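Local coordinates for protein sortase SrtE1 (Streptomyces coelicolor, PDB 5CUW) that acts as a class E transpeptidase, cleaving sorting signals such as Leu-Ala-x-Thr-Gly and anchoring surface proteins to the cell wall, at residues Y125-I130 and M173-K178. Residues are numbered along the deposited sequence; the frame is centred on the assembly and turned at random.
Sequences YKMASI and MIVWGK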
# COMPACT_ATOMS: atom_id res chain seq x y z
N TYR A 125 -3.45 -4.43 -8.60
CA TYR A 125 -2.15 -3.89 -8.93
C TYR A 125 -1.13 -5.01 -9.08
O TYR A 125 -1.28 -6.08 -8.49
CB TYR A 125 -1.66 -2.92 -7.86
CG TYR A 125 -2.56 -1.73 -7.59
CD1 TYR A 125 -3.63 -1.84 -6.72
CD2 TYR A 125 -2.30 -0.48 -8.15
CE1 TYR A 125 -4.45 -0.75 -6.43
CE2 TYR A 125 -3.13 0.63 -7.87
CZ TYR A 125 -4.20 0.49 -7.01
OH TYR A 125 -5.01 1.58 -6.73
N LYS A 126 -0.07 -4.74 -9.83
CA LYS A 126 1.08 -5.65 -9.85
C LYS A 126 2.35 -4.92 -9.43
O LYS A 126 2.57 -3.76 -9.80
CB LYS A 126 1.23 -6.27 -11.24
CG LYS A 126 0.15 -7.33 -11.48
CD LYS A 126 0.37 -8.14 -12.74
CE LYS A 126 -0.79 -9.10 -12.96
NZ LYS A 126 -0.81 -9.64 -14.35
N MET A 127 3.16 -5.59 -8.62
CA MET A 127 4.41 -5.04 -8.11
C MET A 127 5.29 -4.62 -9.28
O MET A 127 5.40 -5.34 -10.27
CB MET A 127 5.13 -6.06 -7.22
CG MET A 127 6.40 -5.57 -6.54
SD MET A 127 7.93 -5.81 -7.49
CE MET A 127 9.12 -5.00 -6.41
N ALA A 128 5.88 -3.43 -9.17
CA ALA A 128 6.70 -2.91 -10.27
C ALA A 128 8.10 -2.53 -9.83
O ALA A 128 9.06 -2.73 -10.57
CB ALA A 128 6.01 -1.70 -10.91
N SER A 129 8.23 -1.98 -8.64
CA SER A 129 9.49 -1.35 -8.26
C SER A 129 9.71 -1.39 -6.75
O SER A 129 8.75 -1.36 -5.98
CB SER A 129 9.51 0.10 -8.77
OG SER A 129 10.70 0.76 -8.41
N ILE A 130 10.96 -1.48 -6.31
CA ILE A 130 11.23 -1.50 -4.88
C ILE A 130 12.41 -0.59 -4.50
O ILE A 130 13.42 -0.54 -5.19
CB ILE A 130 11.51 -2.93 -4.39
CG1 ILE A 130 11.78 -2.92 -2.89
CG2 ILE A 130 12.70 -3.52 -5.15
CD1 ILE A 130 11.81 -4.29 -2.27
N MET A 173 11.20 1.06 4.03
CA MET A 173 11.24 0.25 2.82
C MET A 173 9.98 0.54 2.01
O MET A 173 8.88 0.53 2.56
CB MET A 173 11.33 -1.24 3.17
CG MET A 173 10.92 -2.18 2.04
SD MET A 173 11.30 -3.91 2.42
CE MET A 173 10.32 -4.17 3.90
N ILE A 174 10.14 0.79 0.72
CA ILE A 174 9.02 1.17 -0.14
C ILE A 174 8.83 0.18 -1.30
O ILE A 174 9.78 -0.15 -2.00
CB ILE A 174 9.24 2.58 -0.73
CG1 ILE A 174 9.83 3.53 0.32
CG2 ILE A 174 7.96 3.13 -1.34
CD1 ILE A 174 8.96 3.76 1.52
N VAL A 175 7.60 -0.27 -1.50
CA VAL A 175 7.28 -1.11 -2.65
C VAL A 175 6.17 -0.43 -3.48
O VAL A 175 5.18 0.01 -2.91
CB VAL A 175 6.83 -2.51 -2.19
CG1 VAL A 175 6.30 -3.33 -3.35
CG2 VAL A 175 7.98 -3.22 -1.49
N TRP A 176 6.37 -0.32 -4.80
CA TRP A 176 5.38 0.29 -5.71
C TRP A 176 4.77 -0.72 -6.69
O TRP A 176 5.45 -1.63 -7.17
CB TRP A 176 6.01 1.42 -6.55
CG TRP A 176 6.52 2.62 -5.79
CD1 TRP A 176 5.78 3.67 -5.29
CD2 TRP A 176 7.90 2.95 -5.51
NE1 TRP A 176 6.60 4.59 -4.69
CE2 TRP A 176 7.90 4.18 -4.82
CE3 TRP A 176 9.12 2.32 -5.77
CZ2 TRP A 176 9.08 4.79 -4.38
CZ3 TRP A 176 10.29 2.92 -5.34
CH2 TRP A 176 10.26 4.14 -4.65
N GLY A 177 3.50 -0.51 -7.03
CA GLY A 177 2.81 -1.30 -8.03
C GLY A 177 2.02 -0.43 -8.99
O GLY A 177 1.85 0.77 -8.76
N LYS A 178 1.54 -1.04 -10.08
CA LYS A 178 0.77 -0.35 -11.12
C LYS A 178 -0.53 -1.08 -11.37
O LYS A 178 -0.53 -2.30 -11.48
CB LYS A 178 1.54 -0.27 -12.43
CG LYS A 178 2.86 0.43 -12.36
CD LYS A 178 3.52 0.45 -13.74
CE LYS A 178 3.60 -0.95 -14.32
NZ LYS A 178 4.24 -0.95 -15.67
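A chi1 of 172° sets CG1 of V175 opposite the backbone N and CG2 beside it, spreading the two methyls toward different neighbours on strand 125-130. CG1 reaches CG of M127 at 3.9 Å, the two side chains lying nearly at right angles, while CG2 sits beside I130 and comes within 4.1 Å of its CD1. An alanine in place of V175 would remove both branches and would probably leave CG of M127 and CD1 of I130 each without a methyl to pack against. On the face that carries S129 and W176, the indole, its CG anti to the carbonyl carbon (chi1 -63°), lies alongside the serine, whose OG is 3.4 Å from CE3, obliquely to the ring. The hydroxyl is hydrogen-bonded to the carbonyl of S149, and NE1 to that of V141, so both polar groups are satisfied by backbone carbonyls outside the two strands. The backbone here shows how an antiparallel sheet absorbs an extra residue: in the sortase beta-barrel, A128 and S129 together face W176 as a classic beta bulge. Two N-H groups therefore grip one carbonyl, W176 O. The bond from A128 N is 2.7 Å long and in the carbonyl plane. That from S129 N, at 3.2 Å, is tilted out of it. W176 N returns a nearly straight 2.9 Å bond to S129 O. Beyond the bulge the register has slipped by one, and K126 and K178 exchange a reciprocal pair of backbone bonds, K178 N to K126 O spanning 2.9 Å.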